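L-asparagine oxygenase (Streptomyces coelicolor, PDB 2OG5) catalyses the iron(II)- and 2-oxoglutarate-dependent 3-hydroxylation of L-asparagine, which supplies (2S,3S)-3-hydroxyasparagine for the biosynthesis of the calcium-dependent lipopeptide antibiotic. Local coordinates at residues 251-254 with 259-262; 103-108 with 130-135. One frame throughout, in Å; residues are numbered along the deposited sequence.

From the N terminus, contact 2 comes first. It closes the loop that leaves strand 99-103, bringing residues 103-108 against helix 128-140 at 130-135. The chain then runs through strand 176-179, which carries the metal ligand His179, and past Glu181 just after it, before contact 1 opens. Contact 1 closes a much shorter loop, the beta hairpin of strands 253-255 and 260-262. The two contacts follow in series, with neither nesting nor crossing. The centres of contacts 1 and 2 lie about 32 Å apart, on opposite sides of the chain's centre. Contact 2 ties the end of a strand of the eight-stranded sheet to a helix. Contact 1 joins two neighbouring strands into a small sheet.

Contact 1 of 2, residues 251-254 with 259-262; sequences PVLL and DPDL
Leu253 and Leu254 pair with Leu262 and Asp261 as the two arms of a beta hairpin, formed by strands 253-255 and 260-262. The hairpin is a two-stranded antiparallel sheet in an enzyme with the jelly-roll fold of iron(II)/2-oxoglutarate oxygenases.

The hydrogen bonds are all backbone. Leu254 and Asp261 form the hydrogen-bonded pair. Leu254 N donates a hydrogen bond to Asp261 O at 2.9 Å, and the donor sits above the carbonyl plane, 38° out of it. In return, Asp261 N donates to Leu254 O at 2.8 Å. This second bond is the more bent, with 134° at the hydrogen. Leu253 and Leu262 are the adjacent non-hydrogen-bonded pair, with CA atoms 4.6 Å apart. From this pair the Leu262 CA-H group also makes a CA-H...O contact with Val252 O, CA to O 3.2 Å.

The apolar contacts gather on the face that carries Leu253 and Leu262. The CG of Leu253 lies anti to its carbonyl carbon (chi1 -66°). From there Leu253 CD2 reaches over to the partner strand and touches Pro260 CG at 4.0 Å. The Leu253 and Pro260 side chains lie alongside each other and point the same way. Leu253 CD2 also meets Leu262 CB at 4.2 Å. Val252 adds its CG1 from the approach to the strand. Leu254 and Asp261 place their side chains on the other face.

Outside the hairpin, helix 221-227 packs on Val252 and Leu253 through Leu227. Leu262 touches Asn180, and its side chain is about 9 Å from that of His179, an iron ligand that here binds a sodium ion. The Leu262 side chain is about 13 Å from that ion. At the turn end of the hairpin, Pro260 CB comes within 3.3 Å of Leu254 O.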
loop_
_atom_site.group_PDB
_atom_site.type_symbol
_atom_site.label_atom_id
_atom_site.label_comp_id
_atom_site.label_asym_id
_atom_site.label_seq_id
_atom_site.Cartn_x
_atom_site.Cartn_y
_atom_site.Cartn_z
ATOM N N PRO A 251 -10.720 -5.930 19.010
ATOM C CA PRO A 251 -11.660 -5.109 18.252
ATOM C C PRO A 251 -11.196 -4.788 16.841
ATOM O O PRO A 251 -10.001 -4.864 16.542
ATOM C CB PRO A 251 -11.738 -3.809 19.068
ATOM C CG PRO A 251 -11.138 -4.135 20.394
ATOM C CD PRO A 251 -10.094 -5.154 20.094
ATOM N N VAL A 252 -12.157 -4.416 16.004
ATOM C CA VAL A 252 -11.877 -3.906 14.668
ATOM C C VAL A 252 -11.609 -2.405 14.735
ATOM O O VAL A 252 -10.677 -1.920 14.098
ATOM C CB VAL A 252 -13.030 -4.218 13.701
ATOM C CG1 VAL A 252 -12.968 -3.342 12.452
ATOM C CG2 VAL A 252 -13.001 -5.701 13.317
ATOM N N LEU A 253 -12.397 -1.671 15.518
ATOM C CA LEU A 253 -12.207 -0.230 15.663
ATOM C C LEU A 253 -11.254 0.071 16.810
ATOM O O LEU A 253 -11.290 -0.597 17.840
ATOM C CB LEU A 253 -13.550 0.483 15.874
ATOM C CG LEU A 253 -14.528 0.438 14.695
ATOM C CD1 LEU A 253 -15.883 1.032 15.080
ATOM C CD2 LEU A 253 -13.972 1.158 13.459
ATOM N N LEU A 254 -10.415 1.085 16.604
ATOM C CA LEU A 254 -9.334 1.454 17.523
ATOM C C LEU A 254 -9.286 2.963 17.704
ATOM O O LEU A 254 -9.552 3.720 16.768
ATOM C CB LEU A 254 -7.972 1.002 16.961
ATOM C CG LEU A 254 -7.812 -0.480 16.600
ATOM C CD1 LEU A 254 -6.612 -0.694 15.705
ATOM C CD2 LEU A 254 -7.713 -1.298 17.880
ATOM N N ASP A 259 -13.343 9.419 15.252
ATOM C CA ASP A 259 -12.325 9.297 14.200
ATOM C C ASP A 259 -11.410 8.095 14.495
ATOM O O ASP A 259 -10.196 8.249 14.676
ATOM C CB ASP A 259 -11.528 10.619 14.123
ATOM C CG ASP A 259 -10.505 10.665 12.989
ATOM O OD1 ASP A 259 -10.632 9.932 11.985
ATOM O OD2 ASP A 259 -9.560 11.483 13.090
ATOM N N PRO A 260 -11.986 6.880 14.525
ATOM C CA PRO A 260 -11.168 5.710 14.835
ATOM C C PRO A 260 -10.207 5.289 13.721
ATOM O O PRO A 260 -10.398 5.633 12.551
ATOM C CB PRO A 260 -12.206 4.604 15.031
ATOM C CG PRO A 260 -13.352 5.012 14.197
ATOM C CD PRO A 260 -13.398 6.520 14.290
ATOM N N ASP A 261 -9.174 4.543 14.102
ATOM C CA ASP A 261 -8.461 3.695 13.151
ATOM C C ASP A 261 -9.202 2.366 13.070
ATOM O O ASP A 261 -10.085 2.086 13.893
ATOM C CB ASP A 261 -7.025 3.439 13.610
ATOM C CG ASP A 261 -6.172 4.690 13.636
ATOM O OD1 ASP A 261 -6.488 5.679 12.950
ATOM O OD2 ASP A 261 -5.140 4.670 14.342
ATOM N N LEU A 262 -8.851 1.527 12.100
ATOM C CA LEU A 262 -9.381 0.159 12.093
ATOM C C LEU A 262 -8.351 -0.885 11.698
ATOM O O LEU A 262 -7.293 -0.566 11.156
ATOM C CB LEU A 262 -10.633 0.044 11.224
ATOM C CG LEU A 262 -10.471 -0.186 9.729
ATOM C CD1 LEU A 262 -11.861 -0.426 9.138
ATOM C CD2 LEU A 262 -9.770 1.001 9.061
#

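Contact 2 of 2, residues 103-108 with 130-135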
loop_
_atom_site.group_PDB
_atom_site.type_symbol
_atom_site.label_atom_id
_atom_site.label_comp_id
_atom_site.label_asym_id
_atom_site.label_seq_id
_atom_site.Cartn_x
_atom_site.Cartn_y
_atom_site.Cartn_z
ATOM N N ARG A 103 -0.285 12.137 -9.978
ATOM C CA ARG A 103 -0.233 11.764 -11.395
ATOM C C ARG A 103 0.910 12.506 -12.052
ATOM O O ARG A 103 1.126 13.673 -11.764
ATOM C CB ARG A 103 -1.539 12.146 -12.087
ATOM C CG ARG A 103 -2.770 11.598 -11.413
ATOM C CD ARG A 103 -4.031 12.016 -12.142
ATOM N NE ARG A 103 -5.226 11.596 -11.411
ATOM C CZ ARG A 103 -6.140 10.739 -11.865
ATOM N NH1 ARG A 103 -6.031 10.175 -13.066
ATOM N NH2 ARG A 103 -7.189 10.441 -11.104
ATOM N N GLY A 104 1.635 11.835 -12.936
ATOM C CA GLY A 104 2.703 12.477 -13.701
ATOM C C GLY A 104 4.095 12.202 -13.169
ATOM O O GLY A 104 5.042 12.912 -13.516
ATOM N N LEU A 105 4.231 11.170 -12.339
ATOM C CA LEU A 105 5.532 10.765 -11.822
ATOM C C LEU A 105 6.316 10.032 -12.904
ATOM O O LEU A 105 5.721 9.448 -13.817
ATOM C CB LEU A 105 5.372 9.893 -10.574
ATOM C CG LEU A 105 4.911 10.686 -9.348
ATOM C CD1 LEU A 105 4.350 9.760 -8.307
ATOM C CD2 LEU A 105 6.050 11.539 -8.775
ATOM N N PRO A 106 7.656 10.064 -12.813
ATOM C CA PRO A 106 8.447 9.480 -13.888
ATOM C C PRO A 106 8.457 7.965 -13.827
ATOM O O PRO A 106 8.682 7.388 -12.762
ATOM C CB PRO A 106 9.850 10.044 -13.642
ATOM C CG PRO A 106 9.896 10.313 -12.182
ATOM C CD PRO A 106 8.498 10.642 -11.749
ATOM N N VAL A 107 8.164 7.341 -14.963
ATOM C CA VAL A 107 8.329 5.906 -15.141
ATOM C C VAL A 107 8.924 5.688 -16.530
ATOM O O VAL A 107 8.649 6.453 -17.467
ATOM C CB VAL A 107 6.999 5.119 -14.992
ATOM C CG1 VAL A 107 6.524 5.135 -13.546
ATOM C CG2 VAL A 107 5.935 5.674 -15.926
ATOM N N ASP A 108 9.753 4.659 -16.653
ATOM C CA ASP A 108 10.544 4.440 -17.865
ATOM C C ASP A 108 9.766 3.611 -18.900
ATOM O O ASP A 108 10.171 2.500 -19.242
ATOM C CB ASP A 108 11.865 3.756 -17.481
ATOM C CG ASP A 108 12.879 3.728 -18.619
ATOM O OD1 ASP A 108 12.688 4.422 -19.651
ATOM O OD2 ASP A 108 13.888 3.005 -18.466
ATOM N N ALA A 130 11.876 2.166 -8.315
ATOM C CA ALA A 130 12.431 2.085 -6.961
ATOM C C ALA A 130 12.794 3.467 -6.429
ATOM O O ALA A 130 12.589 3.760 -5.250
ATOM C CB ALA A 130 13.649 1.167 -6.923
ATOM N N ALA A 131 13.350 4.315 -7.287
ATOM C CA ALA A 131 13.744 5.664 -6.894
ATOM C C ALA A 131 12.530 6.458 -6.435
ATOM O O ALA A 131 12.518 7.032 -5.354
ATOM C CB ALA A 131 14.462 6.386 -8.061
ATOM N N VAL A 132 11.492 6.491 -7.257
ATOM C CA VAL A 132 10.275 7.213 -6.897
ATOM C C VAL A 132 9.670 6.707 -5.572
ATOM O O VAL A 132 9.332 7.494 -4.681
ATOM C CB VAL A 132 9.236 7.124 -8.025
ATOM C CG1 VAL A 132 7.883 7.645 -7.568
ATOM C CG2 VAL A 132 9.736 7.885 -9.255
ATOM N N LEU A 133 9.528 5.391 -5.445
ATOM C CA LEU A 133 8.901 4.831 -4.257
ATOM C C LEU A 133 9.722 5.068 -2.999
ATOM O O LEU A 133 9.164 5.427 -1.965
ATOM C CB LEU A 133 8.633 3.336 -4.437
ATOM C CG LEU A 133 7.418 3.011 -5.308
ATOM C CD1 LEU A 133 7.495 1.555 -5.773
ATOM C CD2 LEU A 133 6.093 3.264 -4.569
ATOM N N LEU A 134 11.034 4.848 -3.056
ATOM C CA LEU A 134 11.818 4.938 -1.828
ATOM C C LEU A 134 12.029 6.402 -1.415
ATOM O O LEU A 134 12.083 6.716 -0.219
ATOM C CB LEU A 134 13.130 4.148 -1.931
ATOM C CG LEU A 134 12.943 2.621 -2.032
ATOM C CD1 LEU A 134 14.278 1.875 -2.017
ATOM C CD2 LEU A 134 12.045 2.078 -0.930
ATOM N N MET A 135 12.115 7.314 -2.382
ATOM C CA MET A 135 12.163 8.750 -2.045
ATOM C C MET A 135 10.881 9.150 -1.318
ATOM O O MET A 135 10.932 9.756 -0.245
ATOM C CB MET A 135 12.364 9.624 -3.290
ATOM C CG MET A 135 13.763 9.557 -3.860
ATOM S SD MET A 135 14.077 10.737 -5.202
ATOM C CE MET A 135 13.017 10.089 -6.503
#
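Val132 is the helix residue that meets Leu105 and Pro106. No hydrogen bond crosses between 103-108 and 130-135, and the contact is small and buried.

The segment begins, already inside helix 128-140, with Ala130 and Ala131, which do not touch the loop. Val132 then turns its CB toward the loop and splits its two methyls between the two loop residues. Val132 CG2 goes to Pro106, 3.8 Å from CG and 3.9 Å from CD of the ring. Val132 CG2 also lies 3.7 Å from Pro106 O, so this methyl meets both the ring and the carbonyl oxygen of the same residue. CG1 is anti to the backbone N (chi1 170°). That torsion points it to the other loop residue, where Val132 CG1 meets Leu105 CD1 at 4.2 Å. Both loop side chains approach the valine at a slant.

The contact is loop-on-helix packing within the TauD/TfdA family region. It sets the chain leaving strand 99-103 against helix 128-140, which precedes strand 142-146 of the same mixed sheet. Helix 42-58 joins this packing, with Val48 on Pro106.

One residue on, Leu133 turns to strand 326-333, and Leu134 meets the same strand at Thr330. The turn of helix is held by backbone bonds, including Leu134 N to Ala130 O at 2.9 Å. Met135 directs its CB toward the loop but does not touch it; it packs on Trp79, which Leu105 touches too.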